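Long-range contact in uncharacterized protein (PDB 3B77), which is of unknown function but carries a bacterial pleckstrin-homology domain and a helical region that probably serves in oligomerisation: residues A[127-139]-A[167-179]. Numbering follows the deposited sequence.
Sequences EGQKMLEFANSSL and SFDWLQGHYYKWN
Trp-178 and Met-131 meet in an antiparallel helical hairpin, helices 108-146 and 156-178, whose segments run at 171° with axes 9.4 Å apart. At its root, Trp-178 CB sits 3.3 Å from Gly-128 O and also touches Leu-132 CG. With CG anti to the carbonyl carbon (chi1 -51°), the indole is carried alongside Met-131, whose CB lies 3.6 Å from the centroid of the six-membered ring of Trp-178, 17° off its normal: a CH-pi contact over one face. Farther out, Met-131 CG lies over CE3, CZ3 and CH2 of Trp-178, while the selenium of this selenomethionine stands above the same face at a distance. Lys-177 CG covers the opposite face. At the indole edge, Trp-178 NE1 donates to His-174 ND1 over 3.1 Å, nearly in both ring planes, which helps to set the imidazole's rotation; Ala-135 CB packs over one imidazole face, 3.4 Å from His-174 ND1. Replacing Trp-178 by an alanine is likely to strip Met-131 of its aromatic partner and leave His-174 ND1 without this donor, the imidazole freer to turn. Phe-168 of a second subunit meets His-174 edge-to-face, and Ser-138 OG bonds Ser-167 OG of that subunit, consistent with a YvbH-like oligomerisation region. Toward Leu-139, Trp-170 NE1 donates to Ala-135 O at 2.8 Å, 49° out of the carbonyl plane, and Leu-139 N reaches this oxygen from the opposite face.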
# COMPACT_ATOMS: atom_id res chain seq x y z
N GLU A 127 -13.47 0.56 40.11
CA GLU A 127 -12.16 -0.00 39.97
C GLU A 127 -12.22 -1.22 39.06
O GLU A 127 -11.39 -1.36 38.18
CB GLU A 127 -11.58 -0.32 41.35
CG GLU A 127 -10.15 0.18 41.50
CD GLU A 127 -9.89 0.87 42.84
OE1 GLU A 127 -9.45 0.16 43.79
OE2 GLU A 127 -10.16 2.12 42.92
N GLY A 128 -13.25 -2.04 39.21
CA GLY A 128 -13.44 -3.19 38.36
C GLY A 128 -13.52 -2.83 36.89
O GLY A 128 -12.98 -3.56 36.05
N GLN A 129 -14.19 -1.73 36.57
CA GLN A 129 -14.28 -1.31 35.17
C GLN A 129 -12.91 -0.99 34.62
O GLN A 129 -12.65 -1.24 33.43
CB GLN A 129 -15.28 -0.13 34.97
CG GLN A 129 -16.78 -0.57 34.99
CD GLN A 129 -17.08 -1.79 34.06
OE1 GLN A 129 -17.05 -1.67 32.82
NE2 GLN A 129 -17.33 -2.97 34.67
N LYS A 130 -12.04 -0.43 35.46
CA LYS A 130 -10.67 -0.12 35.04
C LYS A 130 -9.89 -1.41 34.77
O LYS A 130 -9.12 -1.48 33.83
CB LYS A 130 -9.95 0.75 36.09
CG LYS A 130 -10.48 2.21 36.26
N MSE A 131 -10.09 -2.42 35.61
CA MSE A 131 -9.42 -3.72 35.44
C MSE A 131 -9.92 -4.45 34.22
O MSE A 131 -9.13 -5.05 33.56
CB MSE A 131 -9.62 -4.59 36.65
CG MSE A 131 -9.09 -4.00 37.93
SE MSE A 131 -7.14 -3.73 37.96
CE MSE A 131 -7.07 -1.75 37.79
N LEU A 132 -11.22 -4.38 33.90
CA LEU A 132 -11.72 -4.98 32.66
C LEU A 132 -10.98 -4.43 31.45
O LEU A 132 -10.59 -5.19 30.57
CB LEU A 132 -13.23 -4.72 32.45
CG LEU A 132 -14.23 -5.73 32.97
CD1 LEU A 132 -15.63 -5.30 32.54
CD2 LEU A 132 -13.90 -7.13 32.46
N GLU A 133 -10.87 -3.10 31.39
CA GLU A 133 -10.14 -2.41 30.33
C GLU A 133 -8.73 -2.95 30.17
O GLU A 133 -8.30 -3.23 29.06
CB GLU A 133 -10.07 -0.92 30.62
CG GLU A 133 -11.44 -0.14 30.56
CD GLU A 133 -11.34 1.32 31.08
OE1 GLU A 133 -10.20 1.77 31.39
OE2 GLU A 133 -12.40 2.01 31.19
N PHE A 134 -8.00 -3.09 31.26
CA PHE A 134 -6.64 -3.67 31.16
C PHE A 134 -6.68 -5.12 30.71
O PHE A 134 -5.74 -5.61 30.04
CB PHE A 134 -5.87 -3.65 32.50
CG PHE A 134 -5.68 -2.27 33.11
CD1 PHE A 134 -5.43 -1.15 32.33
CD2 PHE A 134 -5.71 -2.11 34.49
CE1 PHE A 134 -5.23 0.08 32.92
CE2 PHE A 134 -5.51 -0.88 35.07
CZ PHE A 134 -5.27 0.21 34.29
N ALA A 135 -7.71 -5.84 31.16
CA ALA A 135 -7.89 -7.25 30.82
C ALA A 135 -8.03 -7.41 29.30
O ALA A 135 -7.37 -8.29 28.69
CB ALA A 135 -9.09 -7.84 31.56
N ASN A 136 -8.81 -6.51 28.69
CA ASN A 136 -9.06 -6.59 27.26
C ASN A 136 -7.86 -6.17 26.47
O ASN A 136 -7.49 -6.82 25.47
CB ASN A 136 -10.29 -5.76 26.85
CG ASN A 136 -11.61 -6.27 27.49
OD1 ASN A 136 -11.72 -7.44 27.91
ND2 ASN A 136 -12.63 -5.36 27.55
N SER A 137 -7.23 -5.08 26.92
CA SER A 137 -6.03 -4.58 26.28
C SER A 137 -4.91 -5.58 26.32
O SER A 137 -4.14 -5.66 25.36
CB SER A 137 -5.56 -3.27 26.94
OG SER A 137 -6.52 -2.25 26.77
N SER A 138 -4.79 -6.31 27.43
CA SER A 138 -3.74 -7.34 27.53
C SER A 138 -4.01 -8.44 26.51
O SER A 138 -3.06 -9.06 25.99
CB SER A 138 -3.61 -7.94 28.95
OG SER A 138 -3.37 -6.93 29.93
N LEU A 139 -5.30 -8.70 26.25
CA LEU A 139 -5.67 -9.78 25.33
C LEU A 139 -5.22 -9.44 23.92
O LEU A 139 -4.58 -10.25 23.21
CB LEU A 139 -7.15 -10.16 25.44
CG LEU A 139 -7.49 -11.42 24.61
CD1 LEU A 139 -8.70 -12.16 25.11
CD2 LEU A 139 -7.63 -11.07 23.12
N SER A 167 -8.58 -17.89 25.00
CA SER A 167 -9.20 -16.56 24.82
C SER A 167 -10.54 -16.48 25.54
O SER A 167 -10.78 -15.56 26.31
CB SER A 167 -9.32 -16.24 23.33
OG SER A 167 -10.05 -15.06 23.14
N PHE A 168 -11.40 -17.49 25.34
CA PHE A 168 -12.69 -17.53 25.98
C PHE A 168 -12.60 -17.44 27.48
O PHE A 168 -13.29 -16.61 28.10
CB PHE A 168 -13.50 -18.79 25.58
CG PHE A 168 -14.95 -18.74 26.04
CD1 PHE A 168 -15.81 -17.81 25.50
CD2 PHE A 168 -15.41 -19.57 27.04
CE1 PHE A 168 -17.12 -17.72 25.95
CE2 PHE A 168 -16.68 -19.51 27.47
CZ PHE A 168 -17.55 -18.58 26.95
N ASP A 169 -11.78 -18.29 28.08
CA ASP A 169 -11.59 -18.27 29.52
C ASP A 169 -11.15 -16.92 30.07
O ASP A 169 -11.57 -16.53 31.15
CB ASP A 169 -10.55 -19.32 29.95
CG ASP A 169 -11.08 -20.75 29.80
OD1 ASP A 169 -12.35 -20.88 29.78
OD2 ASP A 169 -10.24 -21.73 29.74
N TRP A 170 -10.22 -16.28 29.40
CA TRP A 170 -9.74 -14.99 29.81
C TRP A 170 -10.91 -13.97 29.70
O TRP A 170 -11.22 -13.27 30.65
CB TRP A 170 -8.58 -14.61 28.89
CG TRP A 170 -8.01 -13.26 29.18
CD1 TRP A 170 -8.46 -12.09 28.70
CD2 TRP A 170 -6.90 -12.95 30.03
NE1 TRP A 170 -7.72 -11.06 29.19
CE2 TRP A 170 -6.73 -11.55 30.00
CE3 TRP A 170 -6.03 -13.72 30.81
CZ2 TRP A 170 -5.76 -10.88 30.75
CZ3 TRP A 170 -5.04 -13.06 31.54
CH2 TRP A 170 -4.92 -11.66 31.52
N LEU A 171 -11.60 -13.92 28.58
CA LEU A 171 -12.65 -12.89 28.45
C LEU A 171 -13.71 -13.12 29.52
O LEU A 171 -14.22 -12.17 30.13
CB LEU A 171 -13.29 -12.93 27.05
CG LEU A 171 -12.42 -12.45 25.90
CD1 LEU A 171 -13.22 -12.34 24.56
CD2 LEU A 171 -11.92 -11.08 26.27
N GLN A 172 -13.96 -14.41 29.78
CA GLN A 172 -15.02 -14.80 30.67
C GLN A 172 -14.65 -14.62 32.12
O GLN A 172 -15.41 -14.07 32.91
CB GLN A 172 -15.36 -16.25 30.43
CG GLN A 172 -16.52 -16.68 31.27
CD GLN A 172 -16.58 -18.13 31.40
OE1 GLN A 172 -15.53 -18.76 31.68
NE2 GLN A 172 -17.81 -18.71 31.25
N GLY A 173 -13.49 -15.17 32.49
CA GLY A 173 -12.99 -15.06 33.86
C GLY A 173 -12.99 -13.61 34.28
O GLY A 173 -13.48 -13.28 35.32
N HIS A 174 -12.50 -12.74 33.43
CA HIS A 174 -12.40 -11.35 33.77
C HIS A 174 -13.76 -10.67 33.85
O HIS A 174 -13.97 -9.85 34.74
CB HIS A 174 -11.44 -10.62 32.80
CG HIS A 174 -9.98 -10.91 33.07
ND1 HIS A 174 -9.24 -10.19 33.97
CD2 HIS A 174 -9.15 -11.87 32.59
CE1 HIS A 174 -8.01 -10.67 34.02
NE2 HIS A 174 -7.92 -11.69 33.19
N TYR A 175 -14.68 -11.04 32.95
CA TYR A 175 -16.04 -10.53 32.99
C TYR A 175 -16.67 -10.80 34.37
O TYR A 175 -17.20 -9.91 35.00
CB TYR A 175 -16.91 -11.13 31.87
CG TYR A 175 -18.32 -10.54 31.81
CD1 TYR A 175 -18.56 -9.30 31.25
CD2 TYR A 175 -19.41 -11.23 32.34
CE1 TYR A 175 -19.85 -8.75 31.23
CE2 TYR A 175 -20.67 -10.73 32.33
CZ TYR A 175 -20.90 -9.47 31.77
OH TYR A 175 -22.17 -8.92 31.74
N TYR A 176 -16.57 -12.03 34.84
CA TYR A 176 -17.17 -12.39 36.12
C TYR A 176 -16.37 -11.91 37.32
O TYR A 176 -16.92 -11.73 38.41
CB TYR A 176 -17.41 -13.89 36.21
CG TYR A 176 -18.51 -14.36 35.28
CD1 TYR A 176 -19.68 -13.59 35.10
CD2 TYR A 176 -18.41 -15.61 34.60
CE1 TYR A 176 -20.71 -13.99 34.25
CE2 TYR A 176 -19.47 -16.03 33.74
CZ TYR A 176 -20.61 -15.18 33.58
OH TYR A 176 -21.69 -15.50 32.78
N LYS A 177 -15.07 -11.70 37.16
CA LYS A 177 -14.29 -11.17 38.28
C LYS A 177 -14.54 -9.70 38.55
O LYS A 177 -14.62 -9.30 39.70
CB LYS A 177 -12.82 -11.36 38.01
CG LYS A 177 -11.95 -11.02 39.19
CD LYS A 177 -10.56 -11.63 39.01
CE LYS A 177 -9.68 -11.38 40.23
NZ LYS A 177 -8.32 -12.03 40.16
N TRP A 178 -14.62 -8.88 37.49
CA TRP A 178 -14.70 -7.46 37.65
C TRP A 178 -16.12 -6.91 37.53
O TRP A 178 -16.30 -5.71 37.65
CB TRP A 178 -13.76 -6.75 36.65
CG TRP A 178 -12.37 -7.28 36.68
CD1 TRP A 178 -11.73 -7.96 35.70
CD2 TRP A 178 -11.49 -7.27 37.80
NE1 TRP A 178 -10.48 -8.36 36.13
CE2 TRP A 178 -10.31 -7.95 37.41
CE3 TRP A 178 -11.58 -6.76 39.09
CZ2 TRP A 178 -9.22 -8.08 38.25
CZ3 TRP A 178 -10.51 -6.90 39.93
CH2 TRP A 178 -9.34 -7.57 39.51
N ASN A 179 -17.10 -7.77 37.26
CA ASN A 179 -18.53 -7.45 37.40
C ASN A 179 -19.08 -8.36 38.47
O ASN A 179 -19.97 -9.17 38.19
CB ASN A 179 -19.32 -7.75 36.13
CG ASN A 179 -18.96 -6.86 35.02
OD1 ASN A 179 -19.27 -5.67 35.03
ND2 ASN A 179 -18.38 -7.45 33.99
O HOH W 1 -13.79 -9.04 29.47